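Side-chain contacts in methylxanthine N1-demethylase NdmA (Pseudomonas putida, PDB 6ICN), which catalyses the N1-demethylation of caffeine to theobromine and formaldehyde, the first step of caffeine degradation, as a Rieske non-heme iron oxygenase: residues Pro163-Val168 with Leu263-Asn268; Phe157-Asp162 with Ile283-Gln288. One frame throughout, in Å; residues are numbered along the deposited sequence.

Contact 1. Residues Pro163-Val168 with Leu263-Asn268; sequences PRLRIV and LHVLFN. With CFF (caffeine), chain F.
Leu-263, at the start of strand 263-274, meets both Leu-165 and Arg-164 through a single methyl. Its CG lies anti to the backbone N (chi1 -179°), and from there CD2 reaches the fork of Leu-165, 4.0 Å from Leu-165 CD1 and 4.1 Å from Leu-165 CD2, so that it touches both branches about equally. Leu-263 CD2 also lies 4.1 Å from Arg-164 NH2. The arginine chain, bent at chi3 (-56°), runs at about a right angle to the leucine, and its guanidinium is tilted against the methyl. The stronger partner of that NH2 is Asp-162, in a salt bridge; NH1 and Glu-287 form a long, weak ion pair. His-264 turns its side chain away from 163-168, and its ring meets that of His-296. Val-265 comes back to the contact side, where its CG2 stands 4.3 Å from Leu-165 CD1, a looser touch. Leu-266 belongs to the other face of the strand: its CD1 lies 3.4 Å from C4 of caffeine and helps line the substrate pocket. Beyond it, Phe-267 meets the ring of Phe-157, and Asn-268 ND2 is hydrogen-bonded to Tyr-173 OH. With no hydrogen bond between the two segments, their direct contact is dispersive: aliphatic methyls meet beside a guanidinium whose charge is met chiefly by Asp-162, outside the two segments.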
loop_
_atom_site.group_PDB
_atom_site.type_symbol
_atom_site.label_atom_id
_atom_site.label_comp_id
_atom_site.label_asym_id
_atom_site.label_seq_id
_atom_site.Cartn_x
_atom_site.Cartn_y
_atom_site.Cartn_z
ATOM N N PRO A 163 -16.124 -33.008 -30.942
ATOM C CA PRO A 163 -14.845 -32.600 -31.548
ATOM C C PRO A 163 -14.948 -31.404 -32.480
ATOM O O PRO A 163 -13.905 -30.899 -32.911
ATOM C CB PRO A 163 -14.407 -33.858 -32.315
ATOM C CG PRO A 163 -15.685 -34.572 -32.605
ATOM C CD PRO A 163 -16.563 -34.333 -31.411
ATOM N N ARG A 164 -16.153 -30.942 -32.819
ATOM C CA ARG A 164 -16.283 -29.736 -33.627
ATOM C C ARG A 164 -16.001 -28.462 -32.839
ATOM O O ARG A 164 -15.921 -27.389 -33.448
ATOM C CB ARG A 164 -17.690 -29.631 -34.220
ATOM C CG ARG A 164 -18.096 -30.802 -35.091
ATOM C CD ARG A 164 -19.557 -30.705 -35.486
ATOM N NE ARG A 164 -20.440 -30.612 -34.324
ATOM C CZ ARG A 164 -21.395 -29.698 -34.183
ATOM N NH1 ARG A 164 -21.600 -28.799 -35.140
ATOM N NH2 ARG A 164 -22.159 -29.693 -33.092
ATOM N N LEU A 165 -15.876 -28.543 -31.514
ATOM C CA LEU A 165 -15.854 -27.360 -30.658
ATOM C C LEU A 165 -14.555 -27.291 -29.866
ATOM O O LEU A 165 -14.132 -28.286 -29.269
ATOM C CB LEU A 165 -17.037 -27.368 -29.694
ATOM C CG LEU A 165 -18.436 -27.645 -30.250
ATOM C CD1 LEU A 165 -19.471 -27.609 -29.129
ATOM C CD2 LEU A 165 -18.783 -26.650 -31.357
ATOM N N ARG A 166 -13.941 -26.108 -29.849
ATOM C CA ARG A 166 -12.792 -25.821 -28.998
ATOM C C ARG A 166 -13.311 -25.297 -27.661
ATOM O O ARG A 166 -14.117 -24.363 -27.641
ATOM C CB ARG A 166 -11.881 -24.789 -29.669
ATOM C CG ARG A 166 -10.763 -24.229 -28.785
ATOM C CD ARG A 166 -9.847 -23.272 -29.554
ATOM N NE ARG A 166 -8.784 -22.734 -28.711
ATOM C CZ ARG A 166 -7.647 -23.370 -28.448
ATOM N NH1 ARG A 166 -7.426 -24.572 -28.974
ATOM N NH2 ARG A 166 -6.725 -22.807 -27.669
ATOM N N ILE A 167 -12.852 -25.897 -26.561
ATOM C CA ILE A 167 -13.333 -25.585 -25.212
ATOM C C ILE A 167 -12.276 -24.775 -24.467
ATOM O O ILE A 167 -11.097 -25.141 -24.466
ATOM C CB ILE A 167 -13.665 -26.869 -24.435
ATOM C CG1 ILE A 167 -14.794 -27.636 -25.134
ATOM C CG2 ILE A 167 -14.023 -26.547 -22.989
ATOM C CD1 ILE A 167 -15.121 -28.965 -24.473
ATOM N N VAL A 168 -12.706 -23.694 -23.803
ATOM C CA VAL A 168 -11.846 -22.876 -22.950
ATOM C C VAL A 168 -12.457 -22.822 -21.553
ATOM O O VAL A 168 -13.633 -22.464 -21.399
ATOM C CB VAL A 168 -11.680 -21.451 -23.516
ATOM C CG1 VAL A 168 -10.952 -20.546 -22.503
ATOM C CG2 VAL A 168 -10.966 -21.476 -24.874
ATOM N N LEU A 263 -21.905 -22.328 -33.795
ATOM C CA LEU A 263 -22.322 -22.680 -32.442
ATOM C C LEU A 263 -21.347 -22.111 -31.411
ATOM O O LEU A 263 -20.129 -22.147 -31.599
ATOM C CB LEU A 263 -22.415 -24.200 -32.300
ATOM C CG LEU A 263 -22.854 -24.765 -30.944
ATOM C CD1 LEU A 263 -24.243 -24.264 -30.566
ATOM C CD2 LEU A 263 -22.805 -26.287 -30.934
ATOM N N HIS A 264 -21.898 -21.546 -30.339
ATOM C CA HIS A 264 -21.126 -21.030 -29.210
ATOM C C HIS A 264 -21.863 -21.470 -27.954
ATOM O O HIS A 264 -23.066 -21.223 -27.836
ATOM C CB HIS A 264 -21.000 -19.496 -29.294
ATOM C CG HIS A 264 -19.955 -18.900 -28.392
ATOM N ND1 HIS A 264 -18.732 -18.454 -28.855
ATOM C CD2 HIS A 264 -19.969 -18.646 -27.061
ATOM C CE1 HIS A 264 -18.033 -17.965 -27.843
ATOM N NE2 HIS A 264 -18.763 -18.065 -26.745
ATOM N N VAL A 265 -21.176 -22.156 -27.039
ATOM C CA VAL A 265 -21.808 -22.712 -25.844
ATOM C C VAL A 265 -21.204 -22.046 -24.615
ATOM O O VAL A 265 -19.977 -21.969 -24.492
ATOM C CB VAL A 265 -21.628 -24.238 -25.757
ATOM C CG1 VAL A 265 -22.382 -24.794 -24.559
ATOM C CG2 VAL A 265 -22.085 -24.915 -27.060
ATOM N N LEU A 266 -22.059 -21.586 -23.707
ATOM C CA LEU A 266 -21.633 -21.031 -22.426
ATOM C C LEU A 266 -22.113 -21.945 -21.311
ATOM O O LEU A 266 -23.310 -22.245 -21.216
ATOM C CB LEU A 266 -22.182 -19.622 -22.209
ATOM C CG LEU A 266 -21.827 -18.604 -23.287
ATOM C CD1 LEU A 266 -22.776 -17.422 -23.187
ATOM C CD2 LEU A 266 -20.375 -18.143 -23.127
ATOM N N PHE A 267 -21.191 -22.388 -20.466
ATOM C CA PHE A 267 -21.528 -23.233 -19.330
ATOM C C PHE A 267 -21.117 -22.473 -18.081
ATOM O O PHE A 267 -19.922 -22.245 -17.843
ATOM C CB PHE A 267 -20.833 -24.591 -19.429
ATOM C CG PHE A 267 -21.073 -25.496 -18.256
ATOM C CD1 PHE A 267 -22.263 -26.212 -18.131
ATOM C CD2 PHE A 267 -20.100 -25.653 -17.277
ATOM C CE1 PHE A 267 -22.466 -27.060 -17.063
ATOM C CE2 PHE A 267 -20.296 -26.508 -16.184
ATOM C CZ PHE A 267 -21.481 -27.215 -16.077
ATOM N N ASN A 268 -22.101 -22.045 -17.304
ATOM C CA ASN A 268 -21.839 -21.231 -16.124
ATOM C C ASN A 268 -22.399 -21.933 -14.898
ATOM O O ASN A 268 -23.558 -22.362 -14.902
ATOM C CB ASN A 268 -22.449 -19.829 -16.280
ATOM C CG ASN A 268 -21.922 -18.848 -15.232
ATOM O OD1 ASN A 268 -22.547 -18.677 -14.183
ATOM N ND2 ASN A 268 -20.750 -18.220 -15.501
HETATM N N1 CFF F . -24.745 -14.208 -20.472
HETATM C C2 CFF F . -25.194 -14.240 -21.767
HETATM C C10 CFF F . -25.699 -14.248 -19.378
HETATM C C6 CFF F . -23.439 -14.134 -20.203
HETATM N N3 CFF F . -24.308 -14.199 -22.795
HETATM O O11 CFF F . -26.363 -14.303 -21.997
HETATM C C12 CFF F . -24.774 -14.230 -24.178
HETATM C C4 CFF F . -22.983 -14.123 -22.527
HETATM C C5 CFF F . -22.541 -14.099 -21.254
HETATM N N9 CFF F . -21.911 -14.071 -23.336
HETATM O O13 CFF F . -23.050 -14.106 -19.067
HETATM N N7 CFF F . -21.196 -14.041 -21.284
HETATM C C8 CFF F . -20.811 -14.022 -22.566
HETATM C C14 CFF F . -20.107 -13.992 -20.324
#

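Contact 2. Residues Phe157-Asp162 with Ile283-Gln288; sequences FSAAND and IFAREQ
Phe-157 carries CG anti to its own backbone nitrogen (chi1 178°), and Ile-283 places its CG2 branch in the same relation to the backbone N while CG1 lies beside it (chi1 -52°); the two side chains thus cross at a slant between loop and strand. Ile-283 CG2 touches the far end of the ring, 3.7 Å from Phe-157 CZ and equally near Phe-157 CE2, approaching at a slant to the ring plane. One face of that ring is overlain, near its rim, by the backbone nitrogens of Ala-159 and Ala-160, because the type I turn from Phe-157 to Ala-160 folds the chain back over it. Tyr-138 meets the phenylalanine edge-to-face.

Two residues on, the backbones draw closer, their CA atoms 6.5 Å apart at Ala-159 and Ala-285. Here methyl meets methyl: Ala-159 CB is 3.5 Å from Ala-285 CB, tighter than ordinary van der Waals contact. A second, type II turn follows from Ala-159 to Asp-162, closed by Asp-162 N donating to Ala-159 O at 3.2 Å. Phe-284 and Arg-286 turn away from the loop, toward helix 293-313, and the arginine is held there by Asp-291 and Asp-293. All four touching residues are buried. The arrangement is a loop with two overlapping turns laid on one face of the antiparallel sheet in the catalytic domain of a Rieske oxygenase, with helix 293-313 against the other.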
loop_
_atom_site.group_PDB
_atom_site.type_symbol
_atom_site.label_atom_id
_atom_site.label_comp_id
_atom_site.label_asym_id
_atom_site.label_seq_id
_atom_site.Cartn_x
_atom_site.Cartn_y
_atom_site.Cartn_z
ATOM N N PHE A 157 -23.100 -30.483 -19.428
ATOM C CA PHE A 157 -22.399 -29.570 -20.326
ATOM C C PHE A 157 -22.476 -30.159 -21.733
ATOM O O PHE A 157 -21.911 -31.227 -21.986
ATOM C CB PHE A 157 -20.945 -29.418 -19.856
ATOM C CG PHE A 157 -20.074 -28.536 -20.719
ATOM C CD1 PHE A 157 -20.596 -27.460 -21.427
ATOM C CD2 PHE A 157 -18.704 -28.766 -20.773
ATOM C CE1 PHE A 157 -19.768 -26.628 -22.207
ATOM C CE2 PHE A 157 -17.868 -27.937 -21.536
ATOM C CZ PHE A 157 -18.396 -26.878 -22.257
ATOM N N SER A 158 -23.161 -29.463 -22.648
ATOM C CA SER A 158 -23.469 -30.054 -23.953
ATOM C C SER A 158 -22.234 -30.215 -24.843
ATOM O O SER A 158 -22.221 -31.074 -25.737
ATOM C CB SER A 158 -24.528 -29.207 -24.675
ATOM O OG SER A 158 -24.039 -27.916 -25.030
ATOM N N ALA A 159 -21.202 -29.401 -24.642
ATOM C CA ALA A 159 -20.073 -29.364 -25.560
ATOM C C ALA A 159 -19.028 -30.422 -25.271
ATOM O O ALA A 159 -18.135 -30.623 -26.100
ATOM C CB ALA A 159 -19.397 -27.988 -25.530
ATOM N N ALA A 160 -19.108 -31.095 -24.126
ATOM C CA ALA A 160 -18.118 -32.110 -23.794
ATOM C C ALA A 160 -18.117 -33.199 -24.864
ATOM O O ALA A 160 -19.177 -33.676 -25.280
ATOM C CB ALA A 160 -18.415 -32.703 -22.418
ATOM N N ASN A 161 -16.924 -33.543 -25.352
ATOM C CA ASN A 161 -16.742 -34.627 -26.319
ATOM C C ASN A 161 -17.452 -34.351 -27.644
ATOM O O ASN A 161 -17.908 -35.277 -28.318
ATOM C CB ASN A 161 -17.202 -35.969 -25.737
ATOM C CG ASN A 161 -16.501 -36.306 -24.429
ATOM O OD1 ASN A 161 -15.269 -36.287 -24.348
ATOM N ND2 ASN A 161 -17.286 -36.592 -23.391
ATOM N N ASP A 162 -17.573 -33.075 -28.022
ATOM C CA ASP A 162 -17.994 -32.696 -29.368
ATOM C C ASP A 162 -16.754 -32.194 -30.087
ATOM O O ASP A 162 -16.329 -31.051 -29.867
ATOM C CB ASP A 162 -19.086 -31.618 -29.334
ATOM C CG ASP A 162 -19.588 -31.214 -30.725
ATOM O OD1 ASP A 162 -18.919 -31.486 -31.747
ATOM O OD2 ASP A 162 -20.667 -30.590 -30.793
ATOM N N ILE A 283 -17.133 -22.039 -18.533
ATOM C CA ILE A 283 -16.480 -22.782 -19.601
ATOM C C ILE A 283 -17.201 -22.414 -20.886
ATOM O O ILE A 283 -18.438 -22.393 -20.911
ATOM C CB ILE A 283 -16.555 -24.301 -19.362
ATOM C CG1 ILE A 283 -16.055 -24.659 -17.968
ATOM C CG2 ILE A 283 -15.745 -25.055 -20.419
ATOM C CD1 ILE A 283 -16.155 -26.136 -17.647
ATOM N N PHE A 284 -16.456 -22.120 -21.949
ATOM C CA PHE A 284 -17.137 -21.798 -23.196
ATOM C C PHE A 284 -16.513 -22.571 -24.345
ATOM O O PHE A 284 -15.308 -22.849 -24.355
ATOM C CB PHE A 284 -17.176 -20.272 -23.498
ATOM C CG PHE A 284 -15.837 -19.657 -23.777
ATOM C CD1 PHE A 284 -15.051 -19.179 -22.743
ATOM C CD2 PHE A 284 -15.376 -19.537 -25.079
ATOM C CE1 PHE A 284 -13.823 -18.596 -23.007
ATOM C CE2 PHE A 284 -14.134 -18.973 -25.351
ATOM C CZ PHE A 284 -13.357 -18.504 -24.312
ATOM N N ALA A 285 -17.368 -22.936 -25.299
ATOM C CA ALA A 285 -16.970 -23.763 -26.432
ATOM C C ALA A 285 -17.425 -23.098 -27.716
ATOM O O ALA A 285 -18.495 -22.481 -27.755
ATOM C CB ALA A 285 -17.566 -25.170 -26.354
ATOM N N ARG A 286 -16.611 -23.210 -28.768
ATOM C CA ARG A 286 -16.998 -22.549 -30.003
ATOM C C ARG A 286 -16.617 -23.394 -31.203
ATOM O O ARG A 286 -15.574 -24.056 -31.216
ATOM C CB ARG A 286 -16.383 -21.145 -30.128
ATOM C CG ARG A 286 -14.856 -21.093 -30.199
ATOM C CD ARG A 286 -14.429 -19.655 -29.924
ATOM N NE ARG A 286 -13.065 -19.346 -30.343
ATOM C CZ ARG A 286 -11.983 -19.592 -29.616
ATOM N NH1 ARG A 286 -12.087 -20.187 -28.429
ATOM N NH2 ARG A 286 -10.785 -19.227 -30.072
ATOM N N GLU A 287 -17.491 -23.349 -32.209
ATOM C CA GLU A 287 -17.284 -24.068 -33.459
ATOM C C GLU A 287 -16.263 -23.360 -34.342
ATOM O O GLU A 287 -15.365 -24.001 -34.906
ATOM C CB GLU A 287 -18.627 -24.206 -34.176
ATOM C CG GLU A 287 -18.584 -25.012 -35.446
ATOM C CD GLU A 287 -19.960 -25.106 -36.087
ATOM O OE1 GLU A 287 -20.852 -24.300 -35.726
ATOM O OE2 GLU A 287 -20.145 -25.992 -36.948
ATOM N N GLN A 288 -16.384 -22.037 -34.466
ATOM C CA GLN A 288 -15.402 -21.222 -35.185
ATOM C C GLN A 288 -14.283 -20.877 -34.210
ATOM O O GLN A 288 -14.450 -20.021 -33.338
ATOM C CB GLN A 288 -16.058 -19.969 -35.757
ATOM C CG GLN A 288 -16.850 -20.218 -37.036
ATOM C CD GLN A 288 -17.459 -18.947 -37.608
ATOM O OE1 GLN A 288 -17.303 -17.857 -37.046
ATOM N NE2 GLN A 288 -18.161 -19.080 -38.735
#

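In the fold
From the N terminus, the chain leaves the six-stranded sheet through strand 140-144, forms the loop 157-162 and runs directly through 163-165 into strand 166-175, at the edge of the catalytic sheet. The hairpin of strands 263-274 and 277-286 returns much later to meet both pieces. Contact 1 closes a loop of 94 residues and nests inside the 120-residue loop closed by contact 2; their centres lie about 2 Å apart. Strand 277-286 sits between strands 166-175 and 263-274, with backbone hydrogen bonds from Val-168 N to Phe-284 O and from Phe-267 N to Ile-283 O. Together the contacts tie the connection between the two sheets to the sheet beside the caffeine pocket.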